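Local coordinates for protein alpha-2,3-sialyltransferase (Campylobacter jejuni, PDB 2P2V) that probably transfers sialic acid from a CMP-sialic acid donor to an acceptor sugar in alpha-2,3 linkage, this chain being the sialyltransferase part of a longer membrane protein, at residues N87-K92 against E251-N256; T79-I84 against F117-L122; I34-L39 against K56-K61. All blocks are in the same frame, centred on the assembly; numbering follows the deposited sequence.

Contact 1. Residues N87-K92 against E251-N256; sequences NEYEIK and ENKHNN
K253 reaches Y89 directly and E88 through a water, tying the long loop between strand 224-227 and helix 268-283 to the entry of strand 90-96 in the parallel, Rossmann-like sheet. Just before that strand, N87, with positive phi, is the C-prime residue of the Schellman motif that ends helix 73-85. The lysine chain leaves its backbone with CB aimed at the strand entry, then bends at chi2 (-100°) and again at chi4 (111°). It closes in only from CD onwards, CD lying 4.3 Å from Y89 OH. CE makes a tight approach, 3.0 Å from Y89 OH and oblique to the ring, as the two side chains cross at about a right angle. The phenol oxygen hydrogen-bonds the carboxylate of E54, and F51 and Y57 pack edge-to-face with the Y89 ring. At the tip, NZ lies 3.1 Å from Y89 OH and 4.9 Å from E88 OE1, the latter too far for a direct salt bridge. A water bridges NZ and E88 OE1, and E88 itself is held by a salt bridge from OE2 to K86. This water accepts from K253 NZ at 2.7 Å and lies 2.6 Å from E88 OE1, to which it can donate.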
loop_
_atom_site.group_PDB
_atom_site.type_symbol
_atom_site.label_atom_id
_atom_site.label_comp_id
_atom_site.label_asym_id
_atom_site.label_seq_id
_atom_site.Cartn_x
_atom_site.Cartn_y
_atom_site.Cartn_z
ATOM N N ASN A 87 32.273 -8.516 -20.278
ATOM C CA ASN A 87 31.970 -9.685 -21.122
ATOM C C ASN A 87 32.443 -11.063 -20.531
ATOM O O ASN A 87 32.802 -11.983 -21.285
ATOM C CB ASN A 87 32.517 -9.467 -22.573
ATOM C CG ASN A 87 31.952 -8.214 -23.255
ATOM O OD1 ASN A 87 30.739 -8.026 -23.358
ATOM N ND2 ASN A 87 32.844 -7.367 -23.763
ATOM N N GLU A 88 32.477 -11.206 -19.201
ATOM C CA GLU A 88 32.856 -12.464 -18.596
ATOM C C GLU A 88 31.691 -13.434 -18.633
ATOM O O GLU A 88 31.883 -14.614 -18.874
ATOM C CB GLU A 88 33.395 -12.277 -17.185
ATOM C CG GLU A 88 34.621 -11.399 -17.238
ATOM C CD GLU A 88 35.451 -11.322 -15.985
ATOM O OE1 GLU A 88 35.394 -12.179 -15.103
ATOM O OE2 GLU A 88 36.248 -10.377 -15.925
ATOM N N TYR A 89 30.479 -12.923 -18.429
ATOM C CA TYR A 89 29.277 -13.730 -18.602
ATOM C C TYR A 89 28.189 -12.901 -19.202
ATOM O O TYR A 89 28.211 -11.663 -19.134
ATOM C CB TYR A 89 28.778 -14.268 -17.266
ATOM C CG TYR A 89 29.706 -15.191 -16.500
ATOM C CD1 TYR A 89 29.543 -16.567 -16.554
ATOM C CD2 TYR A 89 30.687 -14.683 -15.636
ATOM C CE1 TYR A 89 30.350 -17.432 -15.822
ATOM C CE2 TYR A 89 31.495 -15.508 -14.931
ATOM C CZ TYR A 89 31.311 -16.894 -14.983
ATOM O OH TYR A 89 32.127 -17.713 -14.212
ATOM N N GLU A 90 27.202 -13.610 -19.745
ATOM C CA GLU A 90 25.961 -13.034 -20.160
ATOM C C GLU A 90 24.964 -13.515 -19.108
ATOM O O GLU A 90 24.835 -14.733 -18.854
ATOM C CB GLU A 90 25.594 -13.624 -21.513
ATOM C CG GLU A 90 24.364 -13.048 -22.128
ATOM C CD GLU A 90 24.053 -13.781 -23.400
ATOM O OE1 GLU A 90 24.882 -13.664 -24.347
ATOM O OE2 GLU A 90 23.022 -14.511 -23.413
ATOM N N ILE A 91 24.275 -12.566 -18.484
ATOM C CA ILE A 91 23.358 -12.870 -17.368
ATOM C C ILE A 91 22.044 -12.242 -17.724
ATOM O O ILE A 91 21.953 -10.984 -17.859
ATOM C CB ILE A 91 23.896 -12.299 -16.061
ATOM C CG1 ILE A 91 25.222 -12.980 -15.720
ATOM C CG2 ILE A 91 22.842 -12.500 -14.915
ATOM C CD1 ILE A 91 26.012 -12.359 -14.550
ATOM N N LYS A 92 21.018 -13.078 -17.934
ATOM C CA LYS A 92 19.730 -12.572 -18.344
ATOM C C LYS A 92 18.811 -12.070 -17.245
ATOM O O LYS A 92 17.934 -11.254 -17.514
ATOM C CB LYS A 92 18.988 -13.554 -19.261
ATOM C CG LYS A 92 19.725 -13.720 -20.602
ATOM C CD LYS A 92 19.235 -14.988 -21.310
ATOM C CE LYS A 92 19.615 -14.963 -22.782
ATOM N NZ LYS A 92 18.912 -13.827 -23.440
ATOM N N GLU A 251 36.125 -24.110 -21.501
ATOM C CA GLU A 251 36.958 -22.934 -21.757
ATOM C C GLU A 251 37.582 -22.385 -20.475
ATOM O O GLU A 251 36.932 -22.328 -19.428
ATOM C CB GLU A 251 36.122 -21.861 -22.450
ATOM C CG GLU A 251 36.903 -20.669 -22.991
ATOM C CD GLU A 251 36.000 -19.525 -23.445
ATOM O OE1 GLU A 251 34.825 -19.802 -23.821
ATOM O OE2 GLU A 251 36.477 -18.352 -23.431
ATOM N N ASN A 252 38.852 -21.986 -20.551
ATOM C CA ASN A 252 39.479 -21.341 -19.404
ATOM C C ASN A 252 39.025 -19.891 -19.268
ATOM O O ASN A 252 38.559 -19.268 -20.227
ATOM C CB ASN A 252 41.012 -21.421 -19.462
ATOM C CG ASN A 252 41.552 -22.676 -18.796
ATOM O OD1 ASN A 252 41.285 -23.804 -19.247
ATOM N ND2 ASN A 252 42.310 -22.492 -17.702
ATOM N N LYS A 253 39.150 -19.371 -18.062
ATOM C CA LYS A 253 38.914 -17.960 -17.822
ATOM C C LYS A 253 40.185 -17.175 -18.180
ATOM O O LYS A 253 41.308 -17.589 -17.806
ATOM C CB LYS A 253 38.560 -17.738 -16.347
ATOM C CG LYS A 253 37.245 -18.388 -15.870
ATOM C CD LYS A 253 36.125 -17.393 -15.821
ATOM C CE LYS A 253 35.076 -17.785 -14.860
ATOM N NZ LYS A 253 35.038 -16.885 -13.668
ATOM N N HIS A 254 40.030 -16.044 -18.878
ATOM C CA HIS A 254 41.166 -15.128 -19.023
ATOM C C HIS A 254 41.733 -14.796 -17.647
ATOM O O HIS A 254 41.040 -14.921 -16.640
ATOM C CB HIS A 254 40.823 -13.842 -19.768
ATOM C CG HIS A 254 41.969 -12.880 -19.813
ATOM N ND1 HIS A 254 42.089 -11.818 -18.936
ATOM C CD2 HIS A 254 43.089 -12.862 -20.578
ATOM C CE1 HIS A 254 43.210 -11.164 -19.190
ATOM N NE2 HIS A 254 43.839 -11.779 -20.177
ATOM N N ASN A 255 42.993 -14.369 -17.605
ATOM C CA ASN A 255 43.724 -14.335 -16.334
ATOM C C ASN A 255 43.238 -13.290 -15.350
ATOM O O ASN A 255 43.251 -13.501 -14.123
ATOM C CB ASN A 255 45.224 -14.160 -16.541
ATOM C CG ASN A 255 46.019 -14.960 -15.540
ATOM O OD1 ASN A 255 46.429 -14.448 -14.493
ATOM N ND2 ASN A 255 46.196 -16.246 -15.832
ATOM N N ASN A 256 42.823 -12.158 -15.904
ATOM C CA ASN A 256 42.356 -11.059 -15.093
ATOM C C ASN A 256 40.829 -11.069 -14.979
ATOM O O ASN A 256 40.191 -10.020 -14.888
ATOM C CB ASN A 256 42.931 -9.750 -15.624
ATOM C CG ASN A 256 44.435 -9.664 -15.388
ATOM O OD1 ASN A 256 45.205 -10.490 -15.889
ATOM N ND2 ASN A 256 44.852 -8.689 -14.592
HETATM O O HOH W 1 34.730 -14.242 -13.582
#

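Contact 2. Residues T79-I84 against F117-L122; sequences TAKQLI and FPDAKL. With EDO (1,2-ethanediol), chain L.
At their closest backbone approach, K81 on helix 73-85 and D119 in a type I beta turn are still 11.1 Å apart between CA atoms, so two side chains must span the distance. The turn runs from F117 to A120, closed by A120 N to F117 O, and links helix 107-116 to strand 121-122, the edge strand of the Rossmann-like parallel sheet within this chain. Across the gap a single salt bridge forms. K81 bends once, at chi2 (-73°), and is otherwise extended, which carries its ammonium out towards the turn; D119 comes from the opposite direction. The carboxylate branches have separate tasks. OD2 accepts the hydrogen bond from K81 NZ at 2.8 Å on its syn lone pair, the side facing the other oxygen, while OD1 stays 4.0 Å from K81 NZ and accepts a hydrogen bond from the hydroxyl of Y77, one helical turn earlier in helix 73-85. The group is thus held at both oxygens, by two residues of the same helix. The pair sits at the surface of the chain but beside a subunit interface: Y139 of the second subunit packs on K81 and hydrogen-bonds Q82 through its hydroxyl, and A135 of that subunit packs on D119. In the edge strand, K121 makes a long, weak ion pair with E125. Its NZ also donates to O2 of a 1,2-ethanediol, probably left from crystallisation, at 3.3 Å.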
loop_
_atom_site.group_PDB
_atom_site.type_symbol
_atom_site.label_atom_id
_atom_site.label_comp_id
_atom_site.label_asym_id
_atom_site.label_seq_id
_atom_site.Cartn_x
_atom_site.Cartn_y
_atom_site.Cartn_z
ATOM N N THR A 79 28.833 -6.802 -8.705
ATOM C CA THR A 79 29.765 -7.801 -9.284
ATOM C C THR A 79 29.154 -8.333 -10.571
ATOM O O THR A 79 29.823 -8.404 -11.594
ATOM C CB THR A 79 30.060 -8.958 -8.318
ATOM O OG1 THR A 79 30.683 -8.455 -7.114
ATOM C CG2 THR A 79 31.048 -9.945 -8.947
ATOM N N ALA A 80 27.883 -8.699 -10.498
ATOM C CA ALA A 80 27.194 -9.162 -11.731
ATOM C C ALA A 80 27.162 -8.145 -12.893
ATOM O O ALA A 80 27.301 -8.532 -14.089
ATOM C CB ALA A 80 25.774 -9.640 -11.324
ATOM N N LYS A 81 26.928 -6.866 -12.607
ATOM C CA LYS A 81 26.984 -5.806 -13.603
ATOM C C LYS A 81 28.399 -5.686 -14.176
ATOM O O LYS A 81 28.534 -5.517 -15.371
ATOM C CB LYS A 81 26.588 -4.450 -13.035
ATOM C CG LYS A 81 25.170 -4.292 -12.626
ATOM C CD LYS A 81 24.317 -4.190 -13.907
ATOM C CE LYS A 81 22.907 -4.106 -13.505
ATOM N NZ LYS A 81 22.031 -3.859 -14.695
ATOM N N GLN A 82 29.416 -5.852 -13.345
ATOM C CA GLN A 82 30.778 -5.854 -13.877
ATOM C C GLN A 82 31.125 -7.119 -14.717
ATOM O O GLN A 82 31.850 -7.010 -15.693
ATOM C CB GLN A 82 31.758 -5.692 -12.736
ATOM C CG GLN A 82 31.674 -4.306 -12.111
ATOM C CD GLN A 82 31.931 -3.192 -13.097
ATOM O OE1 GLN A 82 32.878 -3.262 -13.900
ATOM N NE2 GLN A 82 31.136 -2.129 -13.012
ATOM N N LEU A 83 30.632 -8.290 -14.313
ATOM C CA LEU A 83 30.814 -9.527 -15.092
ATOM C C LEU A 83 30.240 -9.296 -16.454
ATOM O O LEU A 83 30.815 -9.724 -17.448
ATOM C CB LEU A 83 30.121 -10.725 -14.431
ATOM C CG LEU A 83 30.690 -11.153 -13.074
ATOM C CD1 LEU A 83 29.847 -12.170 -12.439
ATOM C CD2 LEU A 83 32.150 -11.661 -13.218
ATOM N N ILE A 84 29.103 -8.613 -16.512
ATOM C CA ILE A 84 28.376 -8.389 -17.774
ATOM C C ILE A 84 29.101 -7.365 -18.655
ATOM O O ILE A 84 29.373 -7.631 -19.836
ATOM C CB ILE A 84 26.936 -7.897 -17.524
ATOM C CG1 ILE A 84 26.123 -9.002 -16.836
ATOM C CG2 ILE A 84 26.313 -7.337 -18.820
ATOM C CD1 ILE A 84 24.914 -8.548 -16.078
ATOM N N PHE A 117 17.490 -1.636 -6.980
ATOM C CA PHE A 117 17.872 -2.652 -7.945
ATOM C C PHE A 117 16.687 -2.843 -8.902
ATOM O O PHE A 117 16.088 -3.893 -8.810
ATOM C CB PHE A 117 18.173 -3.942 -7.204
ATOM C CG PHE A 117 19.173 -3.751 -5.995
ATOM C CD1 PHE A 117 20.500 -3.348 -6.251
ATOM C CD2 PHE A 117 18.761 -3.984 -4.745
ATOM C CE1 PHE A 117 21.388 -3.141 -5.152
ATOM C CE2 PHE A 117 19.622 -3.804 -3.621
ATOM C CZ PHE A 117 20.930 -3.396 -3.889
ATOM N N PRO A 118 16.361 -1.834 -9.753
ATOM C CA PRO A 118 15.101 -1.810 -10.501
ATOM C C PRO A 118 14.915 -2.949 -11.480
ATOM O O PRO A 118 13.779 -3.296 -11.794
ATOM C CB PRO A 118 15.126 -0.439 -11.187
ATOM C CG PRO A 118 16.560 -0.042 -11.225
ATOM C CD PRO A 118 17.156 -0.612 -10.007
ATOM N N ASP A 119 16.016 -3.510 -11.948
ATOM C CA ASP A 119 16.002 -4.634 -12.901
ATOM C C ASP A 119 16.282 -5.981 -12.277
ATOM O O ASP A 119 16.387 -6.991 -13.004
ATOM C CB ASP A 119 16.950 -4.353 -14.062
ATOM C CG ASP A 119 18.396 -4.214 -13.662
ATOM O OD1 ASP A 119 18.713 -4.168 -12.439
ATOM O OD2 ASP A 119 19.208 -4.131 -14.589
ATOM N N ALA A 120 16.445 -6.040 -10.935
ATOM C CA ALA A 120 16.513 -7.331 -10.262
ATOM C C ALA A 120 15.105 -7.860 -9.935
ATOM O O ALA A 120 14.095 -7.162 -10.187
ATOM C CB ALA A 120 17.390 -7.284 -8.995
ATOM N N LYS A 121 15.024 -9.054 -9.375
ATOM C CA LYS A 121 13.721 -9.651 -9.000
ATOM C C LYS A 121 13.747 -10.281 -7.637
ATOM O O LYS A 121 14.643 -11.047 -7.365
ATOM C CB LYS A 121 13.440 -10.772 -10.016
ATOM C CG LYS A 121 12.125 -11.558 -9.770
ATOM C CD LYS A 121 10.873 -10.676 -10.014
ATOM C CE LYS A 121 9.647 -11.399 -9.534
ATOM N NZ LYS A 121 8.415 -10.715 -10.085
ATOM N N LEU A 122 12.763 -10.021 -6.792
ATOM C CA LEU A 122 12.714 -10.744 -5.538
ATOM C C LEU A 122 12.212 -12.144 -5.784
ATOM O O LEU A 122 11.071 -12.301 -6.275
ATOM C CB LEU A 122 11.766 -10.033 -4.564
ATOM C CG LEU A 122 12.331 -8.667 -4.124
ATOM C CD1 LEU A 122 11.169 -7.893 -3.501
ATOM C CD2 LEU A 122 13.532 -8.960 -3.114
HETATM C C1 EDO L . 9.458 -5.339 -11.277
HETATM O O1 EDO L . 9.420 -4.244 -10.342
HETATM C C2 EDO L . 8.440 -6.411 -10.884
HETATM O O2 EDO L . 8.902 -7.713 -11.283
#

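Contact 3. Residues I34-L39 against K56-K61; sequences INYKRL and KYYLGK
A tyrosine hydroxyl of one loop is spent on a main-chain carbonyl of another: Y36 OH donates to Y58 O at 2.7 Å. The bond lies in the carbonyl plane on a lone pair, with a C=O...O angle of 118°, and Y58 O sits at the edge of the Y36 ring, 3.1 Å from its CE1. The hydroxyl oxygen also lies 3.6 Å from Y58 CB, in plane at the edge of the Y58 ring. An inverse gamma turn centred on Y57 presents this carbonyl, leading into a type I turn from Y57 to G60, where G60's backbone angles (phi 85°) would press a CB against the preceding carbonyl oxygen. Beside the hydrogen bond lies an apolar contact. With CG1 next to its backbone N (chi1 -69°), I34 sends CD1 to L59 CG, 4.0 Å away and crossing nearly at right angles, while its CG2 branch rests 3.8 Å above one face of the Y36 ring, offset toward the rim. F248 also stacks on that ring. L59 reaches I23, A25 and C169. This joins two connections between neighbouring parallel strands, the first with a 3-10 segment at 36-38, over strands 21-25 and 165-169 of a Rossmann-like sheet.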
loop_
_atom_site.group_PDB
_atom_site.type_symbol
_atom_site.label_atom_id
_atom_site.label_comp_id
_atom_site.label_asym_id
_atom_site.label_seq_id
_atom_site.Cartn_x
_atom_site.Cartn_y
_atom_site.Cartn_z
ATOM N N ILE A 34 31.608 -32.517 -13.554
ATOM C CA ILE A 34 30.391 -32.735 -14.332
ATOM C C ILE A 34 30.679 -33.741 -15.447
ATOM O O ILE A 34 31.733 -33.670 -16.078
ATOM C CB ILE A 34 29.904 -31.429 -14.996
ATOM C CG1 ILE A 34 29.393 -30.431 -13.931
ATOM C CG2 ILE A 34 28.780 -31.674 -15.952
ATOM C CD1 ILE A 34 29.425 -28.953 -14.436
ATOM N N ASN A 35 29.742 -34.663 -15.681
ATOM C CA ASN A 35 29.872 -35.577 -16.810
ATOM C C ASN A 35 29.151 -34.949 -17.972
ATOM O O ASN A 35 27.936 -35.060 -18.084
ATOM C CB ASN A 35 29.259 -36.944 -16.482
ATOM C CG ASN A 35 29.523 -37.974 -17.582
ATOM O OD1 ASN A 35 29.594 -37.626 -18.759
ATOM N ND2 ASN A 35 29.636 -39.236 -17.200
ATOM N N TYR A 36 29.883 -34.259 -18.845
ATOM C CA TYR A 36 29.214 -33.459 -19.866
ATOM C C TYR A 36 28.450 -34.293 -20.855
ATOM O O TYR A 36 27.580 -33.796 -21.566
ATOM C CB TYR A 36 30.198 -32.556 -20.574
ATOM C CG TYR A 36 30.770 -31.494 -19.636
ATOM C CD1 TYR A 36 30.047 -30.319 -19.350
ATOM C CD2 TYR A 36 32.002 -31.663 -19.051
ATOM C CE1 TYR A 36 30.591 -29.320 -18.460
ATOM C CE2 TYR A 36 32.546 -30.680 -18.157
ATOM C CZ TYR A 36 31.818 -29.519 -17.878
ATOM O OH TYR A 36 32.340 -28.550 -17.014
ATOM N N LYS A 37 28.755 -35.588 -20.895
ATOM C CA LYS A 37 28.015 -36.479 -21.811
ATOM C C LYS A 37 26.508 -36.635 -21.467
ATOM O O LYS A 37 25.685 -36.957 -22.338
ATOM C CB LYS A 37 28.733 -37.843 -21.876
ATOM C CG LYS A 37 30.253 -37.698 -22.101
ATOM C CD LYS A 37 30.962 -39.072 -22.185
ATOM C CE LYS A 37 31.398 -39.575 -20.794
ATOM N NZ LYS A 37 32.148 -38.521 -20.026
ATOM N N ARG A 38 26.182 -36.387 -20.189
ATOM C CA ARG A 38 24.845 -36.482 -19.608
ATOM C C ARG A 38 23.971 -35.206 -19.722
ATOM O O ARG A 38 22.774 -35.252 -19.420
ATOM C CB ARG A 38 24.983 -36.796 -18.111
ATOM C CG ARG A 38 25.845 -38.034 -17.759
ATOM C CD ARG A 38 25.694 -38.419 -16.296
ATOM N NE ARG A 38 26.676 -39.426 -15.865
ATOM C CZ ARG A 38 26.568 -40.727 -16.160
ATOM N NH1 ARG A 38 27.497 -41.589 -15.748
ATOM N NH2 ARG A 38 25.525 -41.157 -16.874
ATOM N N LEU A 39 24.547 -34.071 -20.128
ATOM C CA LEU A 39 23.739 -32.855 -20.351
ATOM C C LEU A 39 22.757 -33.100 -21.488
ATOM O O LEU A 39 23.116 -33.797 -22.461
ATOM C CB LEU A 39 24.627 -31.648 -20.669
ATOM C CG LEU A 39 25.464 -31.065 -19.514
ATOM C CD1 LEU A 39 26.493 -30.030 -20.006
ATOM C CD2 LEU A 39 24.544 -30.427 -18.499
ATOM N N LYS A 56 37.338 -22.010 -14.560
ATOM C CA LYS A 56 37.006 -22.297 -15.947
ATOM C C LYS A 56 35.513 -22.133 -16.098
ATOM O O LYS A 56 34.773 -22.171 -15.121
ATOM C CB LYS A 56 37.394 -23.749 -16.337
ATOM C CG LYS A 56 38.845 -24.124 -15.991
ATOM C CD LYS A 56 39.179 -25.551 -16.371
ATOM C CE LYS A 56 40.662 -25.790 -16.095
ATOM N NZ LYS A 56 40.977 -27.220 -16.319
ATOM N N TYR A 57 35.063 -21.993 -17.328
ATOM C CA TYR A 57 33.650 -21.889 -17.571
ATOM C C TYR A 57 32.994 -23.261 -17.525
ATOM O O TYR A 57 32.574 -23.764 -18.575
ATOM C CB TYR A 57 33.382 -21.223 -18.906
ATOM C CG TYR A 57 33.686 -19.736 -18.907
ATOM C CD1 TYR A 57 32.864 -18.827 -18.194
ATOM C CD2 TYR A 57 34.787 -19.229 -19.606
ATOM C CE1 TYR A 57 33.127 -17.470 -18.196
ATOM C CE2 TYR A 57 35.073 -17.862 -19.602
ATOM C CZ TYR A 57 34.229 -16.995 -18.900
ATOM O OH TYR A 57 34.485 -15.662 -18.910
ATOM N N TYR A 58 32.846 -23.819 -16.320
ATOM C CA TYR A 58 32.279 -25.195 -16.180
ATOM C C TYR A 58 30.896 -25.412 -16.775
ATOM O O TYR A 58 30.538 -26.549 -17.120
ATOM C CB TYR A 58 32.368 -25.720 -14.761
ATOM C CG TYR A 58 33.799 -25.800 -14.263
ATOM C CD1 TYR A 58 34.672 -26.832 -14.710
ATOM C CD2 TYR A 58 34.302 -24.857 -13.360
ATOM C CE1 TYR A 58 36.018 -26.899 -14.255
ATOM C CE2 TYR A 58 35.635 -24.929 -12.895
ATOM C CZ TYR A 58 36.481 -25.955 -13.351
ATOM O OH TYR A 58 37.781 -26.006 -12.893
ATOM N N LEU A 59 30.100 -24.344 -16.899
ATOM C CA LEU A 59 28.799 -24.453 -17.553
ATOM C C LEU A 59 28.603 -23.404 -18.655
ATOM O O LEU A 59 27.483 -23.088 -19.036
ATOM C CB LEU A 59 27.685 -24.399 -16.505
ATOM C CG LEU A 59 27.426 -25.723 -15.795
ATOM C CD1 LEU A 59 26.359 -25.519 -14.739
ATOM C CD2 LEU A 59 26.950 -26.782 -16.822
ATOM N N GLY A 60 29.707 -22.886 -19.190
ATOM C CA GLY A 60 29.650 -21.940 -20.290
ATOM C C GLY A 60 29.458 -20.520 -19.758
ATOM O O GLY A 60 29.523 -20.282 -18.544
ATOM N N LYS A 61 29.229 -19.593 -20.684
ATOM C CA LYS A 61 29.240 -18.159 -20.380
ATOM C C LYS A 61 27.838 -17.582 -20.247
ATOM O O LYS A 61 27.679 -16.457 -19.737
ATOM C CB LYS A 61 29.989 -17.402 -21.486
ATOM C CG LYS A 61 31.503 -17.663 -21.572
ATOM C CD LYS A 61 32.138 -16.759 -22.649
ATOM C CE LYS A 61 32.206 -15.283 -22.171
ATOM N NZ LYS A 61 32.577 -14.232 -23.202
#

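In the fold
Contact 1 sits between the other two. Its centre is about 16 Å from that of contact 2 and about 14 Å from that of contact 3. Towards contact 2 the link is the end of helix 73-85, where E88 N lies 2.8 Å from L83 O and I91 CB packs on I84 CD1. Towards contact 3 it is Y57, whose OH lies 2.8 Å from E88 O and whose N lies 2.8 Å from E251 O, both probable hydrogen bonds. Contacts 2 and 3 do not touch, being about 7 Å apart at their nearest atoms. The bound donor analogue is about 11 Å from the L59 side chain and about 14 Å from that of Y89.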